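AlkZ (Streptomyces sahachiroi, PDB 5UUJ) belongs to the AlkZ-like DNA glycosylase family, a group in the helix-turn-helix clan whose members contain winged-helix modules. Local coordinates at residues K75-R80 / G173-G178; G133-R138 / K184-L189; A222-F227 / K261-T266. All blocks are in the same frame, centred on the assembly; numbering follows the deposited sequence.

Contact 1 of 3, residues K75-R80 / G173-G178; sequences KTWAMR and GVLCHG
Lys75 and His177 carry this contact, backbone to backbone and side chain to side chain. His177 N donates to Lys75 O at 2.9 Å, almost straight (173°). The reverse bond is replaced by water 1, which accepts from Lys75 N and donates to His177 O. Lys75 CB packs off-centre over the imidazole (CH-pi), 4.3 Å from the His177 ring centroid. A bend at chi3 (64°) brings the lysine chain round so that CE is 3.8 Å from His177 ND1. Water 2 sits in the plane of the imidazole and links Lys75 NZ to ND1. At the NE2 edge of the imidazole, Trp77 CH2 comes to 3.4 Å of His177 NE2; the ring planes are 54° apart, an oblique pair. Trp77 CZ3 also touches Leu175 CD1 at 3.9 Å. Water 3 joins Thr76 OG1 to Leu175 O.

Further out, Leu166 of helix 162-172 and Leu83 pack on Trp77, and Trp45 makes a cation-pi contact with Lys75. The arrangement joins the edge strands of two small antiparallel sheets, each with the strand order 1-3-2, an order consistent with winged-helix modules.

Contact 2 of 3, residues G133-R138 / K184-L189; sequences GVVLTR and KITFTL
Val135 and Thr186 press side against side on one face of a short strand pair. Val135 CG1, anti to its own nitrogen (chi1 -179°), crosses Thr186 at a slant and comes within 3.3 Å of Thr186 CB. That is tighter than usual for two carbons, and doubtful in detail at 2.3 Å resolution. The methyl is equally near Thr186 OG1, but this hydroxyl is engaged with Pro179 O.

Thr188 meets segment 133-138 through its hydroxyl. With OG1 turned away from the backbone nitrogen (chi1 -164°), it donates to Val134 O at 2.7 Å. The donor stands well above the carbonyl plane, 53° out of it. A weak second bond runs from this hydroxyl to Leu131 O.

Phe187 is used edge-on. Its CE2 meets Arg138 CA at the ring edge, at 3.9 Å; Arg138 CB is equally near. Leu136 O also lies near the ring plane. Arg138 thus offers its first carbons to the ring, while the rest of its chain leads away. Trp162 meets the same phenyl ring nearly at right angles.

Between these groups the backbones pair. Leu136 N donates to Phe187 O at 3.1 Å, and Phe187 N donates back to Leu136 O. This is one antiparallel hydrogen-bonded pair, with Leu136 and Phe187 on the same sheet face. Past it the backbones stay close, Thr137 CA resting on Ile185 O, but the regular bonding ends. Thr137 turns its hydroxyl to Glu140 N and caps the helix that starts at Arg138. Water 4 also bonds that hydroxyl and reaches Lys184 NZ weakly.

The weakly bonded strand 136-137 therefore runs along strand 186-188, which has 176-177 on its other side. This order, with the third strand central, is consistent with the small sheet of a winged helix.

Contact 3 of 3, residues A222-F227 / K261-T266; sequences ATIETF and KAFVLT
Ala222 and Phe263 make the tight part of this contact, held by two backbone bonds. Ala222 N donates to Phe263 O at 3.0 Å, and Phe263 N donates to Ala222 O at 2.8 Å. The second bond is the straighter at its hydrogen (170°), yet its donor stands 44° above the carbonyl plane. Together they form a single antiparallel bridge. Ala262 fills in beside it. Its CB rests 3.6 Å from Ala222 N, mainly against the backbone of Ala222. The CB of Ala222 points the other way and packs on Tyr215 of helix 204-219. Pro221 packs on Ala262 and Val264; Ala222 and Ala262 are buried. Thr223 belongs to the close part too. Its CG2 methyl approaches Lys261 O at 3.4 Å. The torsion (chi1 66°) places this methyl beside Lys261 O and swings OG1 over the first turn of the helix, 3.0 Å from Thr226 OG1. Thr223 holds the N-cap position, and its carbonyl receives Phe227 N in the first helical turn.

Elsewhere the fit is looser. The Lys261 side chain is exposed and leads away from the helix. Phe263 is partly exposed. Its CB lies near Ala222 O, while CE2 only brushes Ile224 CG1 at 4.2 Å, an oblique apolar touch. The same isoleucine also packs on Leu241 and Phe245 of helix 238-248.

The bridge thus lays Ala222, two residues before helix 224-232, on the outer side of strand 260-265, whose other neighbour is strand 252-257. A one-residue first strand added to a two-stranded hairpin, just ahead of a helix, is consistent with the reduced sheet of a winged-helix module.

How the contacts relate
Contacts 1 and 2 are neighbours, with centres about 12 Å apart. Strand 176-177 of contact 1 pairs with strand 186-188 of contact 2, where Cys176 O and Thr188 N lie 2.9 Å apart in a probable hydrogen bond. Their aromatic groups also meet, Trp77 CH2 to Phe187 CE1 at 3.5 Å. Together they run from the sheet of strand 74-77 across to strand 136-137. Contact 3 stands apart. Its centre is about 27 Å from that of contact 1 and about 38 Å from that of contact 2, on the opposite side of the chain's centre from contact 2. It nevertheless resembles contact 2: in both, a short segment ahead of a helix pairs antiparallel with a hairpin strand.

Contact 1 of 3, residues K75-R80 / G173-G178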
loop_
_atom_site.group_PDB
_atom_site.type_symbol
_atom_site.label_atom_id
_atom_site.label_comp_id
_atom_site.label_asym_id
_atom_site.label_seq_id
_atom_site.Cartn_x
_atom_site.Cartn_y
_atom_site.Cartn_z
ATOM N N LYS A 75 4.218 -9.175 -6.394
ATOM C CA LYS A 75 5.000 -8.198 -5.649
ATOM C C LYS A 75 5.752 -7.318 -6.634
ATOM O O LYS A 75 6.508 -7.811 -7.472
ATOM C CB LYS A 75 5.975 -8.884 -4.690
ATOM C CG LYS A 75 5.301 -9.713 -3.610
ATOM C CD LYS A 75 6.305 -10.540 -2.820
ATOM C CE LYS A 75 7.269 -9.660 -2.044
ATOM N NZ LYS A 75 8.154 -10.462 -1.151
ATOM N N THR A 76 5.531 -6.013 -6.536
ATOM C CA THR A 76 6.211 -5.064 -7.399
ATOM C C THR A 76 6.147 -3.667 -6.793
ATOM O O THR A 76 5.481 -3.445 -5.781
ATOM C CB THR A 76 5.598 -5.053 -8.819
ATOM O OG1 THR A 76 6.452 -4.327 -9.710
ATOM C CG2 THR A 76 4.200 -4.429 -8.818
ATOM N N TRP A 77 6.854 -2.732 -7.414
ATOM C CA TRP A 77 6.888 -1.356 -6.941
ATOM C C TRP A 77 5.743 -0.574 -7.562
ATOM O O TRP A 77 5.568 -0.580 -8.778
ATOM C CB TRP A 77 8.238 -0.718 -7.270
ATOM C CG TRP A 77 9.361 -1.366 -6.533
ATOM C CD1 TRP A 77 9.982 -0.899 -5.411
ATOM C CD2 TRP A 77 9.987 -2.616 -6.845
ATOM N NE1 TRP A 77 10.961 -1.775 -5.011
ATOM C CE2 TRP A 77 10.985 -2.838 -5.874
ATOM C CE3 TRP A 77 9.804 -3.568 -7.855
ATOM C CZ2 TRP A 77 11.800 -3.968 -5.885
ATOM C CZ3 TRP A 77 10.613 -4.691 -7.864
ATOM C CH2 TRP A 77 11.598 -4.882 -6.884
ATOM N N ALA A 78 4.958 0.078 -6.710
ATOM C CA ALA A 78 3.781 0.813 -7.145
ATOM C C ALA A 78 3.734 2.192 -6.479
ATOM O O ALA A 78 4.606 3.029 -6.729
ATOM C CB ALA A 78 2.517 0.012 -6.840
HETATM N N MSE A 79 2.732 2.425 -5.632
HETATM C CA MSE A 79 2.500 3.753 -5.060
HETATM C C MSE A 79 3.707 4.285 -4.295
HETATM O O MSE A 79 4.294 3.581 -3.470
HETATM C CB MSE A 79 1.284 3.734 -4.134
HETATM C CG MSE A 79 -0.041 3.924 -4.859
HETATM SE SE MSE A 79 -0.477 2.450 -6.069
HETATM C CE MSE A 79 -0.563 1.041 -4.716
ATOM N N ARG A 80 4.065 5.533 -4.587
ATOM C CA ARG A 80 5.187 6.208 -3.938
ATOM C C ARG A 80 6.507 5.471 -4.182
ATOM O O ARG A 80 7.497 5.710 -3.495
ATOM C CB ARG A 80 4.922 6.352 -2.435
ATOM C CG ARG A 80 3.574 6.998 -2.117
ATOM C CD ARG A 80 3.303 7.101 -0.621
ATOM N NE ARG A 80 3.363 5.802 0.049
ATOM C CZ ARG A 80 2.385 4.897 0.053
ATOM N NH1 ARG A 80 1.245 5.120 -0.591
ATOM N NH2 ARG A 80 2.556 3.753 0.701
ATOM N N GLY A 173 5.514 -2.056 -16.221
ATOM C CA GLY A 173 5.017 -3.420 -16.221
ATOM C C GLY A 173 5.909 -4.441 -16.901
ATOM O O GLY A 173 5.416 -5.470 -17.360
ATOM N N VAL A 174 7.212 -4.175 -16.962
ATOM C CA VAL A 174 8.145 -5.105 -17.595
ATOM C C VAL A 174 8.936 -5.912 -16.569
ATOM O O VAL A 174 9.747 -6.757 -16.941
ATOM C CB VAL A 174 9.137 -4.377 -18.538
ATOM C CG1 VAL A 174 8.384 -3.664 -19.650
ATOM C CG2 VAL A 174 10.021 -3.398 -17.774
ATOM N N LEU A 175 8.709 -5.661 -15.283
ATOM C CA LEU A 175 9.325 -6.490 -14.253
ATOM C C LEU A 175 8.520 -6.512 -12.965
ATOM O O LEU A 175 7.799 -5.570 -12.636
ATOM C CB LEU A 175 10.769 -6.034 -13.963
ATOM C CG LEU A 175 11.119 -4.748 -13.201
ATOM C CD1 LEU A 175 10.912 -4.850 -11.702
ATOM C CD2 LEU A 175 12.576 -4.412 -13.465
ATOM N N CYS A 176 8.650 -7.625 -12.255
ATOM C CA CYS A 176 8.058 -7.806 -10.940
ATOM C C CYS A 176 8.842 -8.915 -10.262
ATOM O O CYS A 176 9.726 -9.502 -10.879
ATOM C CB CYS A 176 6.574 -8.164 -11.039
ATOM S SG CYS A 176 6.249 -9.716 -11.923
ATOM N N HIS A 177 8.531 -9.207 -9.005
ATOM C CA HIS A 177 9.182 -10.314 -8.318
ATOM C C HIS A 177 8.775 -11.649 -8.928
ATOM O O HIS A 177 7.611 -11.861 -9.265
ATOM C CB HIS A 177 8.837 -10.325 -6.830
ATOM C CG HIS A 177 9.615 -9.341 -6.012
ATOM N ND1 HIS A 177 10.016 -9.605 -4.724
ATOM C CD2 HIS A 177 10.056 -8.094 -6.299
ATOM C CE1 HIS A 177 10.677 -8.564 -4.246
ATOM N NE2 HIS A 177 10.714 -7.633 -5.185
ATOM N N GLY A 178 9.743 -12.546 -9.064
ATOM C CA GLY A 178 9.453 -13.939 -9.336
ATOM C C GLY A 178 9.431 -14.669 -8.010
ATOM O O GLY A 178 9.510 -14.038 -6.955
HETATM O O HOH W 1 5.289 -10.961 -8.155
HETATM O O HOH W 2 9.936 -11.887 -2.912
HETATM O O HOH W 3 5.465 -4.432 -12.539
#

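Contact 2 of 3, residues G133-R138 / K184-L189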
loop_
_atom_site.group_PDB
_atom_site.type_symbol
_atom_site.label_atom_id
_atom_site.label_comp_id
_atom_site.label_asym_id
_atom_site.label_seq_id
_atom_site.Cartn_x
_atom_site.Cartn_y
_atom_site.Cartn_z
ATOM N N GLY A 133 9.408 -15.107 -19.549
ATOM C CA GLY A 133 9.401 -16.526 -19.238
ATOM C C GLY A 133 10.693 -16.971 -18.582
ATOM O O GLY A 133 11.055 -18.150 -18.632
ATOM N N VAL A 134 11.383 -16.017 -17.963
ATOM C CA VAL A 134 12.685 -16.255 -17.349
ATOM C C VAL A 134 12.749 -15.595 -15.973
ATOM O O VAL A 134 12.271 -14.476 -15.788
ATOM C CB VAL A 134 13.827 -15.713 -18.230
ATOM C CG1 VAL A 134 15.182 -15.996 -17.596
ATOM C CG2 VAL A 134 13.756 -16.322 -19.622
ATOM N N VAL A 135 13.350 -16.299 -15.018
ATOM C CA VAL A 135 13.482 -15.814 -13.649
ATOM C C VAL A 135 14.958 -15.605 -13.306
ATOM O O VAL A 135 15.754 -16.538 -13.385
ATOM C CB VAL A 135 12.847 -16.803 -12.648
ATOM C CG1 VAL A 135 12.965 -16.285 -11.223
ATOM C CG2 VAL A 135 11.388 -17.044 -12.999
ATOM N N LEU A 136 15.311 -14.379 -12.925
ATOM C CA LEU A 136 16.703 -14.022 -12.650
ATOM C C LEU A 136 16.843 -13.211 -11.371
ATOM O O LEU A 136 15.975 -12.404 -11.036
ATOM C CB LEU A 136 17.295 -13.219 -13.811
ATOM C CG LEU A 136 17.334 -13.864 -15.195
ATOM C CD1 LEU A 136 17.828 -12.855 -16.218
ATOM C CD2 LEU A 136 18.214 -15.100 -15.197
ATOM N N THR A 137 17.950 -13.419 -10.667
ATOM C CA THR A 137 18.311 -12.556 -9.550
ATOM C C THR A 137 18.706 -11.188 -10.096
ATOM O O THR A 137 18.815 -11.008 -11.310
ATOM C CB THR A 137 19.476 -13.137 -8.725
ATOM O OG1 THR A 137 20.660 -13.184 -9.530
ATOM C CG2 THR A 137 19.147 -14.538 -8.235
ATOM N N ARG A 138 18.915 -10.223 -9.206
ATOM C CA ARG A 138 19.373 -8.902 -9.617
ATOM C C ARG A 138 20.700 -9.008 -10.359
ATOM O O ARG A 138 20.852 -8.478 -11.459
ATOM C CB ARG A 138 19.520 -7.981 -8.408
ATOM C CG ARG A 138 20.176 -6.639 -8.716
ATOM C CD ARG A 138 20.335 -5.800 -7.458
ATOM N NE ARG A 138 21.104 -6.506 -6.432
ATOM C CZ ARG A 138 22.424 -6.429 -6.281
ATOM N NH1 ARG A 138 23.157 -5.664 -7.082
ATOM N NH2 ARG A 138 23.017 -7.120 -5.316
ATOM N N LYS A 184 17.199 -15.405 -1.840
ATOM C CA LYS A 184 17.422 -14.351 -2.822
ATOM C C LYS A 184 16.133 -13.957 -3.543
ATOM O O LYS A 184 15.266 -14.794 -3.797
ATOM C CB LYS A 184 18.474 -14.791 -3.843
ATOM C CG LYS A 184 19.889 -14.849 -3.284
ATOM C CD LYS A 184 20.878 -15.380 -4.309
ATOM C CE LYS A 184 22.299 -15.365 -3.770
ATOM N NZ LYS A 184 23.265 -15.975 -4.726
ATOM N N ILE A 185 16.021 -12.672 -3.862
ATOM C CA ILE A 185 14.906 -12.158 -4.648
ATOM C C ILE A 185 15.186 -12.353 -6.134
ATOM O O ILE A 185 16.329 -12.235 -6.577
ATOM C CB ILE A 185 14.657 -10.666 -4.352
ATOM C CG1 ILE A 185 14.109 -10.501 -2.936
ATOM C CG2 ILE A 185 13.673 -10.059 -5.355
ATOM C CD1 ILE A 185 14.130 -9.073 -2.434
ATOM N N THR A 186 14.135 -12.656 -6.891
ATOM C CA THR A 186 14.235 -12.818 -8.338
ATOM C C THR A 186 13.294 -11.858 -9.049
ATOM O O THR A 186 12.346 -11.349 -8.451
ATOM C CB THR A 186 13.890 -14.248 -8.784
ATOM O OG1 THR A 186 12.510 -14.518 -8.508
ATOM C CG2 THR A 186 14.767 -15.266 -8.072
ATOM N N PHE A 187 13.562 -11.628 -10.331
ATOM C CA PHE A 187 12.732 -10.768 -11.164
ATOM C C PHE A 187 12.223 -11.542 -12.373
ATOM O O PHE A 187 12.888 -12.461 -12.851
ATOM C CB PHE A 187 13.516 -9.540 -11.632
ATOM C CG PHE A 187 13.966 -8.643 -10.517
ATOM C CD1 PHE A 187 13.127 -7.663 -10.019
ATOM C CD2 PHE A 187 15.231 -8.776 -9.970
ATOM C CE1 PHE A 187 13.538 -6.833 -8.997
ATOM C CE2 PHE A 187 15.646 -7.949 -8.945
ATOM C CZ PHE A 187 14.796 -6.976 -8.459
ATOM N N THR A 188 11.047 -11.168 -12.869
ATOM C CA THR A 188 10.518 -11.769 -14.085
ATOM C C THR A 188 9.500 -10.842 -14.754
ATOM O O THR A 188 9.131 -9.806 -14.200
ATOM C CB THR A 188 9.874 -13.149 -13.799
ATOM O OG1 THR A 188 9.712 -13.867 -15.027
ATOM C CG2 THR A 188 8.523 -13.003 -13.099
ATOM N N LEU A 189 9.069 -11.219 -15.955
ATOM C CA LEU A 189 8.092 -10.441 -16.714
ATOM C C LEU A 189 6.670 -10.757 -16.239
ATOM O O LEU A 189 6.270 -11.925 -16.234
ATOM C CB LEU A 189 8.226 -10.742 -18.208
ATOM C CG LEU A 189 7.374 -9.903 -19.160
ATOM C CD1 LEU A 189 7.914 -8.481 -19.248
ATOM C CD2 LEU A 189 7.326 -10.547 -20.532
HETATM O O HOH W 4 22.576 -14.708 -7.907
#

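Contact 3 of 3, residues A222-F227 / K261-T266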
loop_
_atom_site.group_PDB
_atom_site.type_symbol
_atom_site.label_atom_id
_atom_site.label_comp_id
_atom_site.label_asym_id
_atom_site.label_seq_id
_atom_site.Cartn_x
_atom_site.Cartn_y
_atom_site.Cartn_z
ATOM N N ALA A 222 -12.332 11.608 0.698
ATOM C CA ALA A 222 -10.990 12.172 0.619
ATOM C C ALA A 222 -10.917 13.304 -0.393
ATOM O O ALA A 222 -11.756 13.410 -1.287
ATOM C CB ALA A 222 -9.987 11.087 0.267
ATOM N N THR A 223 -9.906 14.151 -0.237
ATOM C CA THR A 223 -9.658 15.240 -1.173
ATOM C C THR A 223 -8.739 14.773 -2.292
ATOM O O THR A 223 -8.139 13.697 -2.215
ATOM C CB THR A 223 -9.009 16.451 -0.483
ATOM O OG1 THR A 223 -7.691 16.097 -0.041
ATOM C CG2 THR A 223 -9.841 16.914 0.706
ATOM N N ILE A 224 -8.629 15.595 -3.326
ATOM C CA ILE A 224 -7.704 15.338 -4.418
ATOM C C ILE A 224 -6.270 15.309 -3.900
ATOM O O ILE A 224 -5.476 14.461 -4.307
ATOM C CB ILE A 224 -7.844 16.400 -5.524
ATOM C CG1 ILE A 224 -9.185 16.213 -6.236
ATOM C CG2 ILE A 224 -6.684 16.316 -6.529
ATOM C CD1 ILE A 224 -9.516 17.292 -7.238
ATOM N N GLU A 225 -5.947 16.236 -3.003
ATOM C CA GLU A 225 -4.603 16.328 -2.440
ATOM C C GLU A 225 -4.232 15.056 -1.688
ATOM O O GLU A 225 -3.124 14.535 -1.828
ATOM C CB GLU A 225 -4.497 17.535 -1.503
ATOM C CG GLU A 225 -3.141 17.675 -0.823
ATOM C CD GLU A 225 -3.011 18.955 -0.020
ATOM O OE1 GLU A 225 -4.005 19.708 0.079
ATOM O OE2 GLU A 225 -1.910 19.210 0.516
ATOM N N THR A 226 -5.169 14.570 -0.886
ATOM C CA THR A 226 -4.963 13.366 -0.092
ATOM C C THR A 226 -4.754 12.156 -0.996
ATOM O O THR A 226 -3.913 11.300 -0.714
ATOM C CB THR A 226 -6.156 13.122 0.846
ATOM O OG1 THR A 226 -6.226 14.188 1.803
ATOM C CG2 THR A 226 -6.024 11.795 1.579
ATOM N N PHE A 227 -5.511 12.095 -2.086
ATOM C CA PHE A 227 -5.388 11.000 -3.036
ATOM C C PHE A 227 -3.996 10.949 -3.662
ATOM O O PHE A 227 -3.365 9.890 -3.704
ATOM C CB PHE A 227 -6.441 11.122 -4.137
ATOM C CG PHE A 227 -6.196 10.211 -5.305
ATOM C CD1 PHE A 227 -6.512 8.866 -5.229
ATOM C CD2 PHE A 227 -5.641 10.698 -6.475
ATOM C CE1 PHE A 227 -6.285 8.025 -6.298
ATOM C CE2 PHE A 227 -5.413 9.861 -7.552
ATOM C CZ PHE A 227 -5.736 8.522 -7.461
ATOM N N LYS A 261 -14.328 19.557 3.145
ATOM C CA LYS A 261 -14.991 19.137 1.920
ATOM C C LYS A 261 -14.167 18.040 1.264
ATOM O O LYS A 261 -12.988 18.231 0.968
ATOM C CB LYS A 261 -15.176 20.316 0.966
ATOM C CG LYS A 261 -15.973 21.472 1.551
ATOM C CD LYS A 261 -17.396 21.054 1.916
ATOM C CE LYS A 261 -18.226 22.239 2.398
ATOM N NZ LYS A 261 -18.352 23.298 1.358
ATOM N N ALA A 262 -14.794 16.888 1.054
ATOM C CA ALA A 262 -14.119 15.730 0.482
ATOM C C ALA A 262 -15.063 14.967 -0.439
ATOM O O ALA A 262 -16.272 15.187 -0.417
ATOM C CB ALA A 262 -13.605 14.822 1.584
ATOM N N PHE A 263 -14.499 14.071 -1.243
ATOM C CA PHE A 263 -15.281 13.277 -2.186
ATOM C C PHE A 263 -15.477 11.846 -1.696
ATOM O O PHE A 263 -14.530 11.195 -1.257
ATOM C CB PHE A 263 -14.604 13.248 -3.561
ATOM C CG PHE A 263 -14.529 14.590 -4.236
ATOM C CD1 PHE A 263 -15.679 15.222 -4.684
ATOM C CD2 PHE A 263 -13.306 15.207 -4.441
ATOM C CE1 PHE A 263 -15.611 16.451 -5.312
ATOM C CE2 PHE A 263 -13.232 16.437 -5.071
ATOM C CZ PHE A 263 -14.384 17.060 -5.505
ATOM N N VAL A 264 -16.712 11.365 -1.778
ATOM C CA VAL A 264 -17.008 9.952 -1.572
ATOM C C VAL A 264 -17.715 9.435 -2.823
ATOM O O VAL A 264 -18.340 10.212 -3.543
ATOM C CB VAL A 264 -17.886 9.718 -0.317
ATOM C CG1 VAL A 264 -19.329 10.180 -0.549
ATOM C CG2 VAL A 264 -17.855 8.253 0.091
ATOM N N LEU A 265 -17.601 8.141 -3.101
ATOM C CA LEU A 265 -18.371 7.550 -4.192
ATOM C C LEU A 265 -19.856 7.665 -3.875
ATOM O O LEU A 265 -20.287 7.374 -2.759
ATOM C CB LEU A 265 -17.991 6.085 -4.420
ATOM C CG LEU A 265 -16.571 5.819 -4.928
ATOM C CD1 LEU A 265 -16.278 4.328 -4.921
ATOM C CD2 LEU A 265 -16.374 6.391 -6.325
ATOM N N THR A 266 -20.633 8.099 -4.862
ATOM C CA THR A 266 -22.067 8.282 -4.681
ATOM C C THR A 266 -22.740 6.969 -4.282
ATOM O O THR A 266 -23.707 6.968 -3.521
ATOM C CB THR A 266 -22.718 8.833 -5.963
ATOM O OG1 THR A 266 -22.090 10.073 -6.315
ATOM C CG2 THR A 266 -24.221 9.059 -5.771
#